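Local coordinates for protein aminoglycoside N(6')-acetyltransferase type 1 (Salmonella choleraesuis, PDB 2VBQ) that transfers an acetyl group from acetyl-CoA to the 6'-amino group of aminoglycoside antibiotics, conferring resistance, and works as a homodimer of GNAT-fold subunits, at residues 78-83 against 121-126; 86-91 against 154-159; 95-100 against 131-136; 99-104 against 115-120. All coordinates share one frame; numbering follows the deposited sequence.

Contact 1 of 4, residues 78-83 against 121-126; sequences ADASIR and QRWGTN
Trp123 meets Ile82 because its CG stands anti to the backbone N, which sends the indole off helix 112-126 to the strand, while Ile82 carries CG1 beside its own N (chi1 -53°) and so turns CG1 and CD1 back to the ring. The methyl CD1 of Ile82 then sits over one face of the six-membered ring, 3.9 Å from its centroid and 26° off the ring normal, a CH-pi contact. Ile82 CG1 reaches the far corner of the ring, 3.4 Å from Trp123 CH2. The ring edge is taken up by the backbone of Ser81, whose C lies 3.7 Å from Trp123 CZ3 near the ring plane. Ala80 adds its methyl obliquely, CB being 3.8 Å from Trp123 CZ3. Beside the indole, Gly124 brings bare backbone close to the isoleucine, with its CA 4.1 Å from Ile82 CD1. The helix runs along one face of the sheet, its axis 9.4 Å from that of the strand and 19° from parallel. Val96 and Ala64, on the neighbouring strands, also touch Trp123. Ser81 sets its CB away from the helix, and its OG hydrogen-bonds Glu99, a substrate-binding residue. Everything that crosses between 78-83 and 121-126 is therefore carbon against carbon, so shape and dispersion hold helix to sheet here, while the polar chemistry is kept on the other face of the strand.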
# COMPACT_ATOMS: atom_id res chain seq x y z
N ALA A 78 -10.63 7.66 13.32
CA ALA A 78 -9.64 7.31 12.34
C ALA A 78 -9.18 5.87 12.56
O ALA A 78 -8.98 5.42 13.69
CB ALA A 78 -8.43 8.29 12.42
N ASP A 79 -9.00 5.15 11.44
CA ASP A 79 -8.37 3.84 11.48
C ASP A 79 -6.93 4.01 11.02
O ASP A 79 -6.68 4.70 10.04
CB ASP A 79 -9.08 2.86 10.53
CG ASP A 79 -10.48 2.47 11.01
OD1 ASP A 79 -10.79 2.63 12.19
OD2 ASP A 79 -11.27 1.97 10.19
N ALA A 80 -5.98 3.34 11.70
CA ALA A 80 -4.56 3.42 11.33
C ALA A 80 -3.92 2.02 11.34
O ALA A 80 -4.43 1.10 11.98
CB ALA A 80 -3.82 4.36 12.25
N SER A 81 -2.85 1.87 10.57
CA SER A 81 -2.07 0.65 10.60
C SER A 81 -0.59 0.98 10.63
O SER A 81 -0.19 2.11 10.30
CB SER A 81 -2.35 -0.17 9.33
OG SER A 81 -1.90 0.54 8.18
N ILE A 82 0.21 -0.02 10.99
CA ILE A 82 1.65 0.01 10.76
C ILE A 82 1.91 -0.97 9.62
O ILE A 82 1.72 -2.20 9.76
CB ILE A 82 2.44 -0.47 11.98
CG1 ILE A 82 2.04 0.31 13.25
CG2 ILE A 82 3.99 -0.41 11.66
CD1 ILE A 82 2.29 1.80 13.20
N ARG A 83 2.33 -0.42 8.49
CA ARG A 83 2.48 -1.20 7.28
C ARG A 83 3.94 -1.56 7.07
O ARG A 83 4.80 -0.68 7.09
CB ARG A 83 1.95 -0.43 6.06
CG ARG A 83 0.43 -0.34 5.96
CD ARG A 83 0.09 0.05 4.53
NE ARG A 83 -1.31 0.40 4.28
CZ ARG A 83 -1.75 0.88 3.10
NH1 ARG A 83 -0.90 1.04 2.09
NH2 ARG A 83 -3.02 1.19 2.93
N GLN A 121 -0.28 9.78 14.29
CA GLN A 121 1.16 10.12 14.26
C GLN A 121 1.91 9.74 15.53
O GLN A 121 3.00 9.13 15.46
CB GLN A 121 1.37 11.62 13.95
CG GLN A 121 2.85 11.96 13.67
CD GLN A 121 3.08 13.42 13.33
OE1 GLN A 121 2.28 14.03 12.62
NE2 GLN A 121 4.17 13.97 13.83
N ARG A 122 1.34 10.10 16.68
CA ARG A 122 1.88 9.77 18.01
C ARG A 122 2.03 8.24 18.16
O ARG A 122 3.10 7.73 18.52
CB ARG A 122 0.93 10.35 19.09
CG ARG A 122 1.37 10.24 20.57
CD ARG A 122 0.27 10.79 21.52
NE ARG A 122 -0.21 12.09 21.01
CZ ARG A 122 -1.48 12.46 20.81
NH1 ARG A 122 -2.51 11.65 21.11
NH2 ARG A 122 -1.73 13.66 20.30
N TRP A 123 0.96 7.51 17.85
CA TRP A 123 0.99 6.05 17.85
C TRP A 123 2.11 5.49 16.93
O TRP A 123 2.92 4.63 17.34
CB TRP A 123 -0.41 5.50 17.46
CG TRP A 123 -0.49 4.01 17.43
CD1 TRP A 123 -0.40 3.16 18.50
CD2 TRP A 123 -0.71 3.19 16.28
NE1 TRP A 123 -0.54 1.86 18.08
CE2 TRP A 123 -0.72 1.86 16.72
CE3 TRP A 123 -0.88 3.46 14.91
CZ2 TRP A 123 -0.89 0.78 15.84
CZ3 TRP A 123 -1.07 2.40 14.04
CH2 TRP A 123 -1.08 1.06 14.51
N GLY A 124 2.17 5.97 15.69
CA GLY A 124 3.16 5.46 14.75
C GLY A 124 4.59 5.83 15.15
O GLY A 124 5.54 5.03 14.99
N THR A 125 4.76 7.05 15.66
CA THR A 125 6.06 7.51 16.15
C THR A 125 6.54 6.64 17.31
O THR A 125 7.69 6.21 17.33
CB THR A 125 6.03 9.02 16.52
OG1 THR A 125 5.87 9.76 15.30
CG2 THR A 125 7.33 9.48 17.23
N ASN A 126 5.64 6.34 18.25
CA ASN A 126 6.02 5.49 19.38
C ASN A 126 6.34 4.03 18.99
O ASN A 126 7.04 3.31 19.72
CB ASN A 126 4.94 5.53 20.46
CG ASN A 126 5.04 6.77 21.34
OD1 ASN A 126 4.10 7.11 22.07
ND2 ASN A 126 6.19 7.45 21.28

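Contact 2 of 4, residues 86-91 against 154-159; sequences YVNGCD and ETERVI
The loop 86-91 makes a type II beta turn from Val87 to Cys90, closed by Cys90 N to Val87 O at 3.1 Å, and its corner at Gly89 comes within 5.1 Å, CA to CA, of Thr155 on strand 153-164. Asn88 carries the direct polar link: its ND2 donates to Glu156 OE2 at 3.0 Å with an N-H...O angle of 151°, and the oxygen lies close to the amide plane. Glu156 CG stands between its backbone N and carbonyl carbon, and the chain runs extended beyond CG to bring the carboxylate to the turn. Amide and carboxylate are steeply turned, their planes 75° apart, and the bond meets OE2 nearly along its C-O axis. Val158 CG1 packs against the same amide nitrogen, 3.7 Å from Asn88 ND2. Gly89, with phi 84° at the third position of the turn, lets Thr155 settle on it, OG1 being 3.6 Å from Gly89 CA. A water bridges the backbone and the hydroxyl, donating to Asn88 O at 2.7 Å and lying 2.7 Å from Thr155 OG1. The turn and strand contribute to the aminoglycoside site: the substrate-binding Tyr86 and Glu156 both hydrogen-bond, through OH and OE2, nitrogen N50 of the bound bisubstrate analogue. OE2 thus serves Asn88 and ligand alike, and Asn88 positions a first-shell carboxylate. Asn88 ND2 also bonds Asp135 of the second subunit, with a strand of which strand 153-164 pairs antiparallel.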
# COMPACT_ATOMS: atom_id res chain seq x y z
N TYR A 86 5.60 -2.37 1.00
CA TYR A 86 5.99 -1.13 0.33
C TYR A 86 4.81 -0.17 0.36
O TYR A 86 3.68 -0.55 -0.01
CB TYR A 86 6.39 -1.39 -1.14
CG TYR A 86 6.53 -0.09 -1.89
CD1 TYR A 86 7.65 0.74 -1.69
CD2 TYR A 86 5.52 0.36 -2.74
CE1 TYR A 86 7.78 1.96 -2.34
CE2 TYR A 86 5.64 1.60 -3.40
CZ TYR A 86 6.77 2.37 -3.19
OH TYR A 86 6.89 3.58 -3.84
N VAL A 87 5.05 1.07 0.81
CA VAL A 87 4.06 2.13 0.70
C VAL A 87 4.49 3.17 -0.37
O VAL A 87 5.60 3.73 -0.31
CB VAL A 87 3.81 2.86 2.06
CG1 VAL A 87 2.69 3.90 1.91
CG2 VAL A 87 3.45 1.84 3.18
N ASN A 88 3.60 3.41 -1.33
CA ASN A 88 3.83 4.39 -2.39
C ASN A 88 4.29 5.73 -1.84
O ASN A 88 3.65 6.29 -0.93
CB ASN A 88 2.57 4.57 -3.26
CG ASN A 88 2.12 3.29 -3.94
OD1 ASN A 88 1.64 2.36 -3.28
ND2 ASN A 88 2.25 3.24 -5.28
N GLY A 89 5.42 6.21 -2.38
CA GLY A 89 5.98 7.52 -2.06
C GLY A 89 6.86 7.58 -0.83
O GLY A 89 7.41 8.63 -0.52
N CYS A 90 6.98 6.45 -0.11
CA CYS A 90 7.78 6.37 1.11
C CYS A 90 9.14 5.74 0.84
O CYS A 90 9.26 4.94 -0.07
CB CYS A 90 7.02 5.58 2.20
SG CYS A 90 5.50 6.44 2.75
N ASP A 91 10.13 6.10 1.65
CA ASP A 91 11.50 5.56 1.53
C ASP A 91 11.87 4.62 2.64
O ASP A 91 12.88 3.92 2.54
CB ASP A 91 12.53 6.70 1.49
CG ASP A 91 12.26 7.69 0.40
OD1 ASP A 91 12.03 7.27 -0.76
OD2 ASP A 91 12.29 8.91 0.70
N GLU A 154 1.87 15.60 -1.26
CA GLU A 154 1.62 14.65 -2.33
C GLU A 154 2.93 14.03 -2.80
O GLU A 154 3.92 14.72 -2.99
CB GLU A 154 0.94 15.34 -3.50
CG GLU A 154 0.82 14.45 -4.73
CD GLU A 154 -0.07 15.03 -5.81
OE1 GLU A 154 -0.85 15.97 -5.52
OE2 GLU A 154 -0.02 14.51 -6.96
N THR A 155 2.93 12.71 -2.99
CA THR A 155 4.14 12.04 -3.43
C THR A 155 3.99 11.51 -4.86
O THR A 155 4.86 11.73 -5.69
CB THR A 155 4.53 10.88 -2.47
OG1 THR A 155 3.42 9.99 -2.31
CG2 THR A 155 4.92 11.41 -1.10
N GLU A 156 2.90 10.81 -5.13
CA GLU A 156 2.65 10.25 -6.47
C GLU A 156 1.19 9.90 -6.59
O GLU A 156 0.50 9.70 -5.60
CB GLU A 156 3.51 8.99 -6.76
CG GLU A 156 3.46 7.90 -5.67
CD GLU A 156 4.46 6.75 -5.90
OE1 GLU A 156 5.66 7.04 -6.02
OE2 GLU A 156 4.04 5.56 -5.94
N ARG A 157 0.74 9.82 -7.83
CA ARG A 157 -0.60 9.39 -8.15
C ARG A 157 -0.46 8.07 -8.91
O ARG A 157 0.45 7.93 -9.74
CB ARG A 157 -1.30 10.43 -9.02
CG ARG A 157 -1.41 11.77 -8.36
CD ARG A 157 -2.27 12.74 -9.13
NE ARG A 157 -2.35 13.97 -8.35
CZ ARG A 157 -3.41 14.77 -8.26
NH1 ARG A 157 -4.53 14.53 -8.94
NH2 ARG A 157 -3.32 15.84 -7.49
N VAL A 158 -1.33 7.12 -8.63
CA VAL A 158 -1.24 5.80 -9.28
C VAL A 158 -2.57 5.20 -9.67
O VAL A 158 -3.61 5.58 -9.13
CB VAL A 158 -0.47 4.77 -8.39
CG1 VAL A 158 1.00 5.21 -8.21
CG2 VAL A 158 -1.18 4.60 -7.06
N ILE A 159 -2.52 4.25 -10.59
CA ILE A 159 -3.65 3.42 -10.95
C ILE A 159 -3.40 2.01 -10.44
O ILE A 159 -2.36 1.43 -10.74
CB ILE A 159 -3.85 3.34 -12.50
CG1 ILE A 159 -3.78 4.74 -13.14
CG2 ILE A 159 -5.17 2.60 -12.82
CD1 ILE A 159 -3.61 4.73 -14.71
O HOH W 1 3.26 8.73 0.12

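Contact 3 of 4, residues 95-100 against 131-136; sequences VVFLEG and EMASDT
Val96 and Met132, and next to them Phe97 and Ala133, are the paired residues of the parallel strands of the beta-alpha-beta unit. Three backbone bonds stitch them: Val96 N to Glu131 O at 3.1 Å, Ala133 N to Val96 O at 2.9 Å, and Leu98 N to Ala133 O at 2.8 Å, the last almost straight at 172°. On one face, Val96 CG1 rests 3.5 Å from Met132 CB. On the other, Phe97 has CG anti to its backbone N (chi1 -159°), and the ring leans over the partner strand. Ser134 CA lies over its face, 4.0 Å from the centroid, and Ala133 O sits above the same ring toward the rim, while Ala133 CB is 3.7 Å from Phe97 CD2. Beyond Leu98 direct pairing gives way to a water, which donates to Leu98 O at 2.7 Å and only weakly to Asp135 O. In the next shell Val120, Trp123 and Ile117 of helix 112-126 cover the Val96 and Met132 face, and Arg83 makes a cation-pi contact with Phe97. Ser134 OG is held by His147, and Glu99 by Ser81 and Arg83. Strand 131-136 also pairs antiparallel with a strand of the second subunit. Glu99 and Gly100 form a classic beta bulge opposite Asp79. Glu99 O and Asp135 OD1 both hydrogen-bond the bisubstrate analogue, so a backbone-bonded, tightly packed stretch gives way to one whose polar groups meet the ligand.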
# COMPACT_ATOMS: atom_id res chain seq x y z
N VAL A 95 5.77 1.90 7.97
CA VAL A 95 5.12 3.20 7.80
C VAL A 95 3.78 3.19 8.56
O VAL A 95 3.06 2.17 8.53
CB VAL A 95 4.89 3.51 6.27
CG1 VAL A 95 4.06 4.78 6.07
CG2 VAL A 95 6.22 3.64 5.55
N VAL A 96 3.49 4.28 9.27
CA VAL A 96 2.15 4.49 9.87
C VAL A 96 1.16 5.02 8.84
O VAL A 96 1.40 6.06 8.19
CB VAL A 96 2.16 5.33 11.23
CG1 VAL A 96 2.63 6.77 11.03
CG2 VAL A 96 0.78 5.25 11.92
N PHE A 97 0.09 4.26 8.62
CA PHE A 97 -0.78 4.54 7.50
C PHE A 97 -2.19 4.92 7.95
O PHE A 97 -2.79 4.23 8.79
CB PHE A 97 -0.85 3.37 6.47
CG PHE A 97 -1.32 3.82 5.11
CD1 PHE A 97 -2.69 3.97 4.83
CD2 PHE A 97 -0.39 4.19 4.13
CE1 PHE A 97 -3.12 4.45 3.58
CE2 PHE A 97 -0.83 4.67 2.89
CZ PHE A 97 -2.19 4.78 2.62
N LEU A 98 -2.69 6.05 7.43
CA LEU A 98 -4.06 6.49 7.71
C LEU A 98 -5.04 5.68 6.82
O LEU A 98 -5.19 5.97 5.63
CB LEU A 98 -4.20 8.02 7.50
CG LEU A 98 -5.54 8.69 7.91
CD1 LEU A 98 -5.75 8.60 9.43
CD2 LEU A 98 -5.63 10.13 7.45
N GLU A 99 -5.68 4.67 7.41
CA GLU A 99 -6.51 3.73 6.66
C GLU A 99 -7.94 4.25 6.43
O GLU A 99 -8.60 3.87 5.46
CB GLU A 99 -6.55 2.34 7.35
CG GLU A 99 -5.17 1.62 7.49
CD GLU A 99 -4.58 1.09 6.16
OE1 GLU A 99 -5.16 1.32 5.08
OE2 GLU A 99 -3.50 0.46 6.20
N GLY A 100 -8.39 5.15 7.30
CA GLY A 100 -9.73 5.76 7.17
C GLY A 100 -9.88 6.92 8.14
O GLY A 100 -9.34 6.88 9.24
N GLU A 131 7.81 7.66 8.85
CA GLU A 131 6.94 8.31 7.89
C GLU A 131 5.49 7.93 8.19
O GLU A 131 5.21 6.80 8.62
CB GLU A 131 7.28 7.89 6.46
CG GLU A 131 8.61 8.42 5.91
CD GLU A 131 9.06 7.67 4.65
OE1 GLU A 131 9.14 6.42 4.67
OE2 GLU A 131 9.34 8.32 3.63
N MET A 132 4.60 8.89 7.96
CA MET A 132 3.17 8.66 7.95
C MET A 132 2.67 8.87 6.53
O MET A 132 3.09 9.81 5.85
CB MET A 132 2.45 9.60 8.94
CG MET A 132 0.90 9.56 8.89
SD MET A 132 0.14 10.29 10.35
CE MET A 132 0.77 11.97 10.21
N ALA A 133 1.79 7.98 6.09
CA ALA A 133 1.20 8.10 4.76
C ALA A 133 -0.31 7.89 4.76
O ALA A 133 -0.91 7.43 5.76
CB ALA A 133 1.89 7.14 3.78
N SER A 134 -0.90 8.23 3.61
CA SER A 134 -2.35 8.19 3.39
C SER A 134 -2.58 8.25 1.88
O SER A 134 -1.66 8.53 1.12
CB SER A 134 -3.01 9.37 4.08
OG SER A 134 -4.43 9.29 4.00
N ASP A 135 -3.78 7.91 1.43
CA ASP A 135 -4.12 8.13 0.04
C ASP A 135 -5.56 8.60 -0.00
O ASP A 135 -6.32 8.44 0.95
CB ASP A 135 -3.90 6.86 -0.83
CG ASP A 135 -5.01 5.83 -0.67
OD1 ASP A 135 -6.19 6.14 -0.95
OD2 ASP A 135 -4.70 4.68 -0.30
N THR A 136 -5.93 9.20 -1.12
CA THR A 136 -7.30 9.64 -1.28
C THR A 136 -7.61 9.66 -2.77
O THR A 136 -6.70 9.67 -3.60
CB THR A 136 -7.56 11.04 -0.63
OG1 THR A 136 -8.94 11.16 -0.31
CG2 THR A 136 -7.12 12.22 -1.57
O HOH W 2 -6.27 5.76 3.13

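Contact 4 of 4, residues 99-104 against 115-120; sequences EGIFVL and QLIAAV
Ile101 projects from strand 95-103 as a knob whose tip, CD1, fits the angle between Leu116 and Ile117 of helix 112-126, which approach it at roughly a right angle to each other. Leu116 brings its CB to 4.0 Å from Ile101 CD1; Ile117 sets CG1 3.6 Å from Ile101 CD1, with its own CD1 methyl nearly as near. Ile101 reaches this far because CG1 lies anti to the backbone N (chi1 -166°) and chi2 is also extended, so the chain is stretched to the helix; it meets the Ile117 side chain at about a right angle. Leu116 returns the fit, its CD1 a looser 4.2 Å from Val103 CG2. Phe102, between Ile101 and Val103, has its CB directed away from the helix and packs on Leu37 and Leu41 of helix 31-41. Strand and helix axes stay 10.3 Å apart and run at 152°, close to antiparallel. Ile117 also packs on Leu150 and Phe152, and Leu116 on Ile23 of strand 21-25. The backbone N atoms of Ile101 and Val103 hydrogen-bond the CoA-linked inhibitor, and this strand and helix are the first half of the beta-alpha-beta unit that forms the acetyl-CoA site of GNAT enzymes.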
# COMPACT_ATOMS: atom_id res chain seq x y z
N GLU A 99 -5.68 4.67 7.41
CA GLU A 99 -6.51 3.73 6.66
C GLU A 99 -7.94 4.25 6.43
O GLU A 99 -8.60 3.87 5.46
CB GLU A 99 -6.55 2.34 7.35
CG GLU A 99 -5.17 1.62 7.49
CD GLU A 99 -4.58 1.09 6.16
OE1 GLU A 99 -5.16 1.32 5.08
OE2 GLU A 99 -3.50 0.46 6.20
N GLY A 100 -8.39 5.15 7.30
CA GLY A 100 -9.73 5.76 7.17
C GLY A 100 -9.88 6.92 8.14
O GLY A 100 -9.34 6.88 9.24
N ILE A 101 -10.62 7.95 7.74
CA ILE A 101 -10.90 9.06 8.63
C ILE A 101 -12.26 9.67 8.26
O ILE A 101 -12.59 9.85 7.07
CB ILE A 101 -9.76 10.12 8.65
CG1 ILE A 101 -9.93 11.08 9.84
CG2 ILE A 101 -9.65 10.85 7.28
CD1 ILE A 101 -8.67 11.78 10.29
N PHE A 102 -13.03 9.99 9.30
CA PHE A 102 -14.39 10.51 9.13
C PHE A 102 -14.77 11.33 10.34
O PHE A 102 -14.55 10.90 11.48
CB PHE A 102 -15.39 9.36 8.94
CG PHE A 102 -16.85 9.80 8.95
CD1 PHE A 102 -17.47 10.24 7.76
CD2 PHE A 102 -17.59 9.77 10.13
CE1 PHE A 102 -18.85 10.66 7.78
CE2 PHE A 102 -18.93 10.18 10.15
CZ PHE A 102 -19.56 10.62 8.97
N VAL A 103 -15.34 12.51 10.11
CA VAL A 103 -15.88 13.35 11.17
C VAL A 103 -17.32 13.66 10.78
O VAL A 103 -17.59 13.95 9.61
CB VAL A 103 -15.06 14.67 11.35
CG1 VAL A 103 -15.71 15.62 12.38
CG2 VAL A 103 -13.61 14.37 11.74
N LEU A 104 -18.24 13.56 11.74
CA LEU A 104 -19.66 13.82 11.46
C LEU A 104 -19.84 15.21 10.84
O LEU A 104 -19.18 16.16 11.29
CB LEU A 104 -20.49 13.75 12.75
CG LEU A 104 -20.76 12.35 13.30
CD1 LEU A 104 -21.29 12.44 14.71
CD2 LEU A 104 -21.71 11.58 12.42
N GLN A 115 -6.69 16.60 15.24
CA GLN A 115 -6.38 15.90 16.47
C GLN A 115 -6.38 14.39 16.31
O GLN A 115 -5.50 13.73 16.85
CB GLN A 115 -7.28 16.35 17.59
CG GLN A 115 -6.94 17.79 18.02
CD GLN A 115 -7.67 18.19 19.26
OE1 GLN A 115 -8.29 19.26 19.28
NE2 GLN A 115 -7.61 17.35 20.31
N LEU A 116 -7.31 13.85 15.52
CA LEU A 116 -7.29 12.42 15.18
C LEU A 116 -5.95 12.02 14.52
O LEU A 116 -5.33 11.04 14.92
CB LEU A 116 -8.46 12.07 14.25
CG LEU A 116 -9.82 11.90 14.94
CD1 LEU A 116 -10.98 11.94 13.89
CD2 LEU A 116 -9.83 10.56 15.75
N ILE A 117 -5.52 12.80 13.53
CA ILE A 117 -4.28 12.51 12.80
C ILE A 117 -3.03 12.67 13.70
O ILE A 117 -2.07 11.89 13.60
CB ILE A 117 -4.22 13.35 11.47
CG1 ILE A 117 -5.22 12.76 10.47
CG2 ILE A 117 -2.80 13.40 10.85
CD1 ILE A 117 -5.54 13.66 9.28
N ALA A 118 -3.06 13.66 14.60
CA ALA A 118 -2.02 13.82 15.62
C ALA A 118 -1.87 12.57 16.50
O ALA A 118 -0.74 12.17 16.84
CB ALA A 118 -2.28 15.05 16.45
N ALA A 119 -3.00 11.96 16.87
CA ALA A 119 -3.02 10.71 17.63
C ALA A 119 -2.44 9.53 16.82
O ALA A 119 -1.66 8.73 17.37
CB ALA A 119 -4.44 10.37 18.12
N VAL A 120 -2.84 9.41 15.55
CA VAL A 120 -2.25 8.38 14.64
C VAL A 120 -0.73 8.55 14.55
O VAL A 120 0.02 7.57 14.66
CB VAL A 120 -2.86 8.46 13.19
CG1 VAL A 120 -2.02 7.62 12.18
CG2 VAL A 120 -4.33 8.04 13.18

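In the fold
Contacts 3 and 4 share Gly100 and the substrate-binding Glu99, and their centres lie 11 Å apart on one beta-alpha-beta unit; Val96 CG2 meets Val120 CG1 at 3.7 Å. Contact 1 places the later turns of the same helix against the adjacent strand, its centre 8 Å from that of contact 3, with Ser81 OG 2.5 Å from Glu99 OE2. Contact 2 stands further out, 20 Å from contact 4 between centres, but joins contact 3 through Asp91 N and Glu131 OE2 at 3.1 Å. Contact 4 holds acetyl-CoA-binding residues; contacts 2 and 3 add the substrate-binding Tyr86, Glu156 and Asp135. Asn88 and Asp135 pair between subunits, tying contacts 2 and 3 across the dimer.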